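PDB 3OF7: guanine nucleotide exchange factor SRM1 from Saccharomyces cerevisiae, which acts as a nuclear guanine nucleotide exchange factor, promoting replacement of GDP by GTP on GSP1 and GSP2, and controls RNA metabolism and transport. Local coordinates for residues Q152-D157 / V207-G212; V259-S264 / R316-G321. All coordinates share one frame; numbering follows the deposited sequence. Where two conformers were deposited one is given.

Contacts 1 and 2 come one after the other along the chain of an RCC1-type seven-bladed beta-propeller. Each joins the first strands of two consecutive blades: 150-155 with 206-211 in contact 1, then 259-264 with 315-320 in contact 2. Each of these strands lies at the border of its own antiparallel sheet, near the middle of the molecule, and the two contact centres are about 11 Å apart. The seam between them is closed as well, by a probable hydrogen bond from Ile262 N to Gln208 OE1, 3.0 Å long. Four consecutive inner strands thus appear to be tied in series, side chain to backbone, across three blade boundaries.

Contact 1 of 2, residues Q152-D157 / V207-G212; sequences QLAATD and VQLAPG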
ATOM      1  N   GLN A 152      -5.038  -5.475 -11.329  1.00 14.96           N
ATOM      2  CA  GLN A 152      -4.585  -4.797 -10.110  1.00 14.21           C
ATOM      3  C   GLN A 152      -5.634  -3.833  -9.567  1.00 14.39           C
ATOM      4  O   GLN A 152      -6.280  -3.123 -10.330  1.00 14.49           O
ATOM      5  CB  GLN A 152      -3.262  -4.047 -10.331  1.00 14.43           C
ATOM      6  CG  GLN A 152      -2.604  -3.602  -9.015  1.00 13.19           C
ATOM      7  CD  GLN A 152      -1.435  -2.642  -9.183  1.00 15.10           C
ATOM      8  OE1 GLN A 152      -0.906  -2.460 -10.282  1.00 14.74           O
ATOM      9  NE2 GLN A 152      -1.019  -2.024  -8.075  1.00 13.62           N
ATOM     10  N   LEU A 153      -5.781  -3.819  -8.243  1.00 13.57           N
ATOM     11  CA  LEU A 153      -6.604  -2.831  -7.554  1.00 13.50           C
ATOM     12  C   LEU A 153      -5.697  -1.839  -6.828  1.00 13.15           C
ATOM     13  O   LEU A 153      -4.560  -2.155  -6.502  1.00 13.44           O
ATOM     14  CB  LEU A 153      -7.580  -3.515  -6.581  1.00 13.25           C
ATOM     15  CG  LEU A 153      -8.696  -4.368  -7.203  1.00 14.57           C
ATOM     16  CD1 LEU A 153      -9.433  -5.146  -6.119  1.00 13.73           C
ATOM     17  CD2 LEU A 153      -9.676  -3.495  -7.971  1.00 14.65           C
ATOM     18  N   ALA A 154      -6.186  -0.620  -6.612  1.00 13.33           N
ATOM     19  CA  ALA A 154      -5.447   0.369  -5.835  1.00 13.20           C
ATOM     20  C   ALA A 154      -6.410   1.264  -5.081  1.00 13.28           C
ATOM     21  O   ALA A 154      -7.464   1.648  -5.601  1.00 13.36           O
ATOM     22  CB  ALA A 154      -4.537   1.196  -6.715  1.00 13.04           C
ATOM     23  N   ALA A 155      -6.050   1.585  -3.847  1.00 12.94           N
ATOM     24  CA  ALA A 155      -6.910   2.398  -3.011  1.00 13.03           C
ATOM     25  C   ALA A 155      -6.043   3.420  -2.298  1.00 13.47           C
ATOM     26  O   ALA A 155      -5.021   3.059  -1.688  1.00 13.22           O
ATOM     27  CB  ALA A 155      -7.668   1.523  -1.999  1.00 12.95           C
ATOM     28  N   THR A 156      -6.442   4.688  -2.410  1.00 13.57           N
ATOM     29  CA  THR A 156      -5.843   5.771  -1.645  1.00 14.05           C
ATOM     30  C   THR A 156      -6.705   5.980  -0.394  1.00 14.46           C
ATOM     31  O   THR A 156      -7.471   5.100  -0.013  1.00 14.66           O
ATOM     32  CB  THR A 156      -5.777   7.083  -2.467  1.00 14.01           C
ATOM     33  OG1 THR A 156      -7.100   7.571  -2.696  1.00 13.71           O
ATOM     34  CG2 THR A 156      -5.062   6.861  -3.801  1.00 13.91           C
ATOM     35  N   ASP A 157      -6.585   7.136   0.250  1.00 15.34           N
ATOM     36  CA  ASP A 157      -7.464   7.450   1.376  1.00 16.17           C
ATOM     37  C   ASP A 157      -8.923   7.521   0.919  1.00 16.47           C
ATOM     38  O   ASP A 157      -9.808   6.966   1.577  1.00 17.42           O
ATOM     39  CB  ASP A 157      -7.066   8.766   2.048  1.00 16.52           C
ATOM     40  CG  ASP A 157      -6.008   8.588   3.122  1.00 18.13           C
ATOM     41  OD1 ASP A 157      -5.238   7.594   3.097  1.00 18.81           O
ATOM     42  OD2 ASP A 157      -5.932   9.475   3.993  1.00 20.21           O
ATOM     43  N   VAL A 207       0.284  -0.617 -17.043  1.00 18.52           N
ATOM     44  CA  VAL A 207       0.738  -1.927 -16.553  1.00 17.72           C
ATOM     45  C   VAL A 207       0.785  -2.043 -15.019  1.00 17.01           C
ATOM     46  O   VAL A 207       0.751  -3.153 -14.475  1.00 16.40           O
ATOM     47  CB  VAL A 207       2.118  -2.312 -17.149  1.00 17.57           C
ATOM     48  CG1 VAL A 207       2.053  -2.347 -18.682  1.00 19.10           C
ATOM     49  CG2 VAL A 207       3.232  -1.363 -16.664  1.00 18.07           C
ATOM     50  N   GLN A 208       0.857  -0.904 -14.328  1.00 15.92           N
ATOM     51  CA  GLN A 208       0.982  -0.907 -12.867  1.00 15.09           C
ATOM     52  C   GLN A 208       0.438   0.362 -12.218  1.00 14.80           C
ATOM     53  O   GLN A 208       0.541   1.457 -12.786  1.00 14.47           O
ATOM     54  CB  GLN A 208       2.436  -1.104 -12.444  1.00 15.33           C
ATOM     55  CG  GLN A 208       2.589  -1.535 -10.982  1.00 16.15           C
ATOM     56  CD  GLN A 208       3.987  -1.366 -10.440  1.00 17.57           C
ATOM     57  OE1 GLN A 208       4.872  -0.805 -11.093  1.00 19.56           O
ATOM     58  NE2 GLN A 208       4.197  -1.852  -9.224  1.00 20.31           N
ATOM     59  N   LEU A 209      -0.119   0.195 -11.021  1.00 14.13           N
ATOM     60  CA  LEU A 209      -0.629   1.313 -10.221  1.00 14.11           C
ATOM     61  C   LEU A 209       0.199   1.480  -8.953  1.00 13.80           C
ATOM     62  O   LEU A 209       0.773   0.505  -8.456  1.00 14.21           O
ATOM     63  CB  LEU A 209      -2.093   1.072  -9.844  1.00 13.80           C
ATOM     64  CG  LEU A 209      -3.063   0.568 -10.917  1.00 14.32           C
ATOM     65  CD1 LEU A 209      -4.421   0.242 -10.309  1.00 15.64           C
ATOM     66  CD2 LEU A 209      -3.236   1.595 -12.039  1.00 15.46           C
ATOM     67  N   ALA A 210       0.264   2.705  -8.434  1.00 13.17           N
ATOM     68  CA  ALA A 210       0.836   2.940  -7.093  1.00 12.79           C
ATOM     69  C   ALA A 210       0.052   4.042  -6.368  1.00 12.62           C
ATOM     70  O   ALA A 210       0.224   5.228  -6.680  1.00 12.63           O
ATOM     71  CB  ALA A 210       2.325   3.297  -7.183  1.00 12.73           C
ATOM     72  N   PRO A 211      -0.824   3.654  -5.415  1.00 12.51           N
ATOM     73  CA  PRO A 211      -1.639   4.630  -4.692  1.00 12.33           C
ATOM     74  C   PRO A 211      -0.906   5.326  -3.551  1.00 12.53           C
ATOM     75  O   PRO A 211      -0.119   4.705  -2.833  1.00 12.28           O
ATOM     76  CB  PRO A 211      -2.782   3.788  -4.125  1.00 12.35           C
ATOM     77  CG  PRO A 211      -2.199   2.413  -3.966  1.00 11.89           C
ATOM     78  CD  PRO A 211      -1.193   2.262  -5.080  1.00 12.17           C
ATOM     79  N   GLY A 212      -1.155   6.620  -3.398  1.00 12.26           N
ATOM     80  CA  GLY A 212      -0.672   7.339  -2.222  1.00 12.57           C
ATOM     81  C   GLY A 212      -1.823   7.639  -1.290  1.00 12.36           C
ATOM     82  O   GLY A 212      -2.782   6.872  -1.210  1.00 12.83           O
TER
HETATM   83  O   HOH W   1      -0.025  -4.478 -12.130  1.00 15.03           O
HETATM   84  O   HOH W   2      -2.701   3.723  -0.352  1.00 30.36           O
HETATM   85  O   HOH W   3      -3.730   5.739   1.626  1.00 30.62           O
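At the inner rim of the beta-propeller, two neighbouring blades meet where Gln152 of one innermost strand grips the backbone of Leu209 in the next. The strands run nearly parallel, 17° apart, but their axes come no nearer than 6.4 Å, too far for ordinary sheet pairing, and a side-chain amide spans the gap. Gln152 is extended, with CG anti to the backbone N (chi1 -167°), which carries the amide straight across. Its OE1 accepts from Leu209 N at 2.9 Å, and its NE2 donates to Leu209 O at 3.1 Å. The first donor is tilted from the carbonyl plane of the glutamine, and NE2 sits above that of Leu209. A glutamine suits this place because one flat group offers both acceptor and donor, and the two bonds together fix its rotation. A water joins OE1 to Val207 O, giving the oxygen a second donor.

Beyond the amide the contact turns apolar. The small Ala154 CB fits between Leu209 CD1, at 3.7 Å, and Pro211 CG, at 3.8 Å. Pro211 also lays its CB against Ala155 O, and Thr156 CG2 meets the same ring carbon. At the C-terminal ends of the two strands, Thr156 CA makes a CH...O contact of 3.3 Å with Gly212 O, while its OG1 turns back to Met159 N within its own turn. Asp157 forms a salt bridge with Lys213. Inner strands laid side by side and joined by side chains, not continued as one sheet, are typical of blade-to-blade packing in a beta-propeller.

Contact 2 of 2, residues V259-S264 / R316-G321; sequences VKYIAS and RSIAAG
The strand residues 261-264 and 316-320 run side by side at 17°, their axes 6.3 Å apart at the closest approach, with Ala263 CA opposite Ile318 CA at 6.1 Å. At this spacing the backbones do not pair directly, and Tyr261 makes the connection. Its ring carbon CG stands anti to the backbone N (chi1 173°), which sends the long phenol toward the other strand. There OH accepts a hydrogen bond from Ile318 N, 2.9 Å long and fairly straight at 161°. The neighbouring Ser317 CA and CB lie close to the same oxygen, so the hydroxyl is lodged against the backbone.

The ring edge is apolar as well: Ile318 CD1 comes up to it, in the ring plane, 3.9 Å from Tyr261 CE2, and the two side chains cross at a slant. Ile318 CB in turn rests 3.7 Å from Ala263 CB; a methyl is small enough to let the branched isoleucine approach its strand. Tyrosine fits because it combines the reach, an apolar ring edge and a polar end that satisfies a buried backbone N-H. A valine in its place would probably leave Ile318 N without this acceptor and open a gap beside the isoleucine's CD1. Farther along, beyond Ala263, a water takes a hydrogen bond from Ala320 N at 2.8 Å and lies 3.2 Å from Ser264 O.

Within their blades, Ala263 pairs by backbone with Phe270 of strand 268-273, and Arg316 with Leu328 of strand 324-329. On the far side of strand 259-264, Ile262 packs on Ala210 of strand 206-211 and on Leu217 of strand 215-220, in the preceding blade.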
ATOM      1  N   VAL A 259      11.032   3.595 -16.634  1.00 21.57           N
ATOM      2  CA  VAL A 259      10.739   3.013 -15.323  1.00 20.43           C
ATOM      3  C   VAL A 259      10.098   1.629 -15.456  1.00 19.78           C
ATOM      4  O   VAL A 259       9.248   1.427 -16.310  1.00 19.76           O
ATOM      5  CB  VAL A 259       9.824   3.962 -14.508  1.00 20.57           C
ATOM      6  CG1 VAL A 259       9.372   3.306 -13.187  1.00 19.93           C
ATOM      7  CG2 VAL A 259      10.554   5.269 -14.229  1.00 20.69           C
ATOM      8  N   LYS A 260      10.515   0.682 -14.611  1.00 19.57           N
ATOM      9  CA  LYS A 260       9.943  -0.667 -14.646  0.50 19.21           C
ATOM     10  C   LYS A 260       9.084  -0.993 -13.424  1.00 18.94           C
ATOM     11  O   LYS A 260       8.362  -1.990 -13.417  1.00 18.74           O
ATOM     12  CB  LYS A 260      11.027  -1.735 -14.855  0.50 19.48           C
ATOM     13  CG  LYS A 260      12.087  -1.844 -13.764  0.50 20.04           C
ATOM     14  CD  LYS A 260      12.745  -3.221 -13.824  0.50 21.79           C
ATOM     15  CE  LYS A 260      13.832  -3.382 -12.779  0.50 21.90           C
ATOM     16  NZ  LYS A 260      15.051  -2.627 -13.153  0.50 22.28           N
ATOM     17  N   TYR A 261       9.161  -0.154 -12.396  1.00 18.10           N
ATOM     18  CA  TYR A 261       8.400  -0.388 -11.175  1.00 17.29           C
ATOM     19  C   TYR A 261       8.142   0.922 -10.449  1.00 16.92           C
ATOM     20  O   TYR A 261       9.043   1.743 -10.294  1.00 17.15           O
ATOM     21  CB  TYR A 261       9.155  -1.363 -10.265  1.00 17.21           C
ATOM     22  CG  TYR A 261       8.547  -1.571  -8.886  1.00 17.15           C
ATOM     23  CD1 TYR A 261       7.484  -2.456  -8.695  1.00 18.48           C
ATOM     24  CD2 TYR A 261       9.056  -0.900  -7.773  1.00 16.51           C
ATOM     25  CE1 TYR A 261       6.928  -2.658  -7.418  1.00 19.41           C
ATOM     26  CE2 TYR A 261       8.516  -1.089  -6.499  1.00 17.19           C
ATOM     27  CZ  TYR A 261       7.453  -1.976  -6.330  1.00 17.48           C
ATOM     28  OH  TYR A 261       6.919  -2.159  -5.077  1.00 17.98           O
ATOM     29  N   ILE A 262       6.909   1.100  -9.995  1.00 16.72           N
ATOM     30  CA  ILE A 262       6.551   2.279  -9.199  1.00 16.17           C
ATOM     31  C   ILE A 262       5.977   1.859  -7.845  1.00 16.02           C
ATOM     32  O   ILE A 262       5.349   0.805  -7.723  1.00 15.51           O
ATOM     33  CB  ILE A 262       5.563   3.213  -9.938  1.00 15.76           C
ATOM     34  CG1 ILE A 262       4.358   2.433 -10.470  1.00 15.69           C
ATOM     35  CG2 ILE A 262       6.271   3.975 -11.086  1.00 16.57           C
ATOM     36  CD1 ILE A 262       3.182   3.314 -10.892  1.00 14.96           C
ATOM     37  N   ALA A 263       6.205   2.689  -6.834  1.00 15.65           N
ATOM     38  CA  ALA A 263       5.612   2.488  -5.518  1.00 15.66           C
ATOM     39  C   ALA A 263       5.404   3.862  -4.926  1.00 15.84           C
ATOM     40  O   ALA A 263       6.079   4.819  -5.326  1.00 16.76           O
ATOM     41  CB  ALA A 263       6.527   1.653  -4.630  1.00 15.64           C
ATOM     42  N   SER A 264       4.483   3.965  -3.971  1.00 15.70           N
ATOM     43  CA  SER A 264       4.159   5.253  -3.383  1.00 15.46           C
ATOM     44  C   SER A 264       3.905   5.134  -1.887  1.00 15.57           C
ATOM     45  O   SER A 264       3.262   4.180  -1.439  1.00 15.41           O
ATOM     46  CB  SER A 264       2.934   5.845  -4.085  1.00 15.41           C
ATOM     47  OG  SER A 264       2.719   7.180  -3.668  1.00 17.67           O
ATOM     48  N   ARG A 316      13.217  -5.758  -5.075  1.00 25.92           N
ATOM     49  CA  ARG A 316      12.059  -6.600  -5.332  1.00 24.65           C
ATOM     50  C   ARG A 316      10.773  -5.777  -5.243  1.00 23.14           C
ATOM     51  O   ARG A 316       9.950  -5.786  -6.164  1.00 23.33           O
ATOM     52  CB  ARG A 316      12.037  -7.761  -4.341  1.00 25.04           C
ATOM     53  CG  ARG A 316      10.854  -8.713  -4.451  1.00 26.56           C
ATOM     54  CD  ARG A 316      11.192  -9.934  -3.617  1.00 30.03           C
ATOM     55  NE  ARG A 316      10.062 -10.794  -3.280  1.00 33.31           N
ATOM     56  CZ  ARG A 316       9.574 -11.746  -4.070  1.00 34.43           C
ATOM     57  NH1 ARG A 316      10.088 -11.945  -5.281  1.00 35.56           N
ATOM     58  NH2 ARG A 316       8.560 -12.492  -3.653  1.00 34.62           N
ATOM     59  N   SER A 317      10.608  -5.048  -4.143  1.00 21.12           N
ATOM     60  CA  SER A 317       9.409  -4.243  -3.940  1.00 19.41           C
ATOM     61  C   SER A 317       9.647  -3.186  -2.877  1.00 18.34           C
ATOM     62  O   SER A 317      10.630  -3.234  -2.134  1.00 17.67           O
ATOM     63  CB  SER A 317       8.222  -5.127  -3.538  1.00 19.65           C
ATOM     64  OG  SER A 317       8.489  -5.797  -2.321  1.00 19.90           O
ATOM     65  N   ILE A 318       8.731  -2.230  -2.819  1.00 17.03           N
ATOM     66  CA  ILE A 318       8.819  -1.140  -1.869  1.00 16.15           C
ATOM     67  C   ILE A 318       7.437  -0.930  -1.254  1.00 15.21           C
ATOM     68  O   ILE A 318       6.431  -1.057  -1.937  1.00 15.68           O
ATOM     69  CB  ILE A 318       9.275   0.165  -2.569  1.00 16.11           C
ATOM     70  CG1 ILE A 318      10.661  -0.006  -3.207  1.00 16.26           C
ATOM     71  CG2 ILE A 318       9.280   1.341  -1.585  1.00 16.04           C
ATOM     72  CD1 ILE A 318      10.947   1.029  -4.268  1.00 17.81           C
ATOM     73  N   ALA A 319       7.395  -0.637   0.041  1.00 14.50           N
ATOM     74  CA  ALA A 319       6.170  -0.195   0.680  1.00 13.89           C
ATOM     75  C   ALA A 319       6.504   1.056   1.461  1.00 13.84           C
ATOM     76  O   ALA A 319       7.596   1.159   2.022  1.00 14.45           O
ATOM     77  CB  ALA A 319       5.626  -1.277   1.608  1.00 13.69           C
ATOM     78  N   ALA A 320       5.575   2.004   1.519  1.00 13.34           N
ATOM     79  CA  ALA A 320       5.834   3.235   2.272  1.00 12.82           C
ATOM     80  C   ALA A 320       4.576   3.797   2.919  1.00 12.30           C
ATOM     81  O   ALA A 320       3.484   3.682   2.366  1.00 12.51           O
ATOM     82  CB  ALA A 320       6.513   4.293   1.368  1.00 12.14           C
ATOM     83  N   GLY A 321       4.741   4.403   4.093  1.00 12.50           N
ATOM     84  CA  GLY A 321       3.632   5.014   4.815  1.00 12.49           C
ATOM     85  C   GLY A 321       3.636   6.524   4.730  1.00 12.68           C
ATOM     86  O   GLY A 321       4.028   7.083   3.711  1.00 12.91           O
TER
HETATM   87  O   HOH W   4       3.313   1.325  -0.066  1.00 19.87           O
HETATM   88  O   HOH W   5       1.921   3.107   0.273  1.00 24.88           O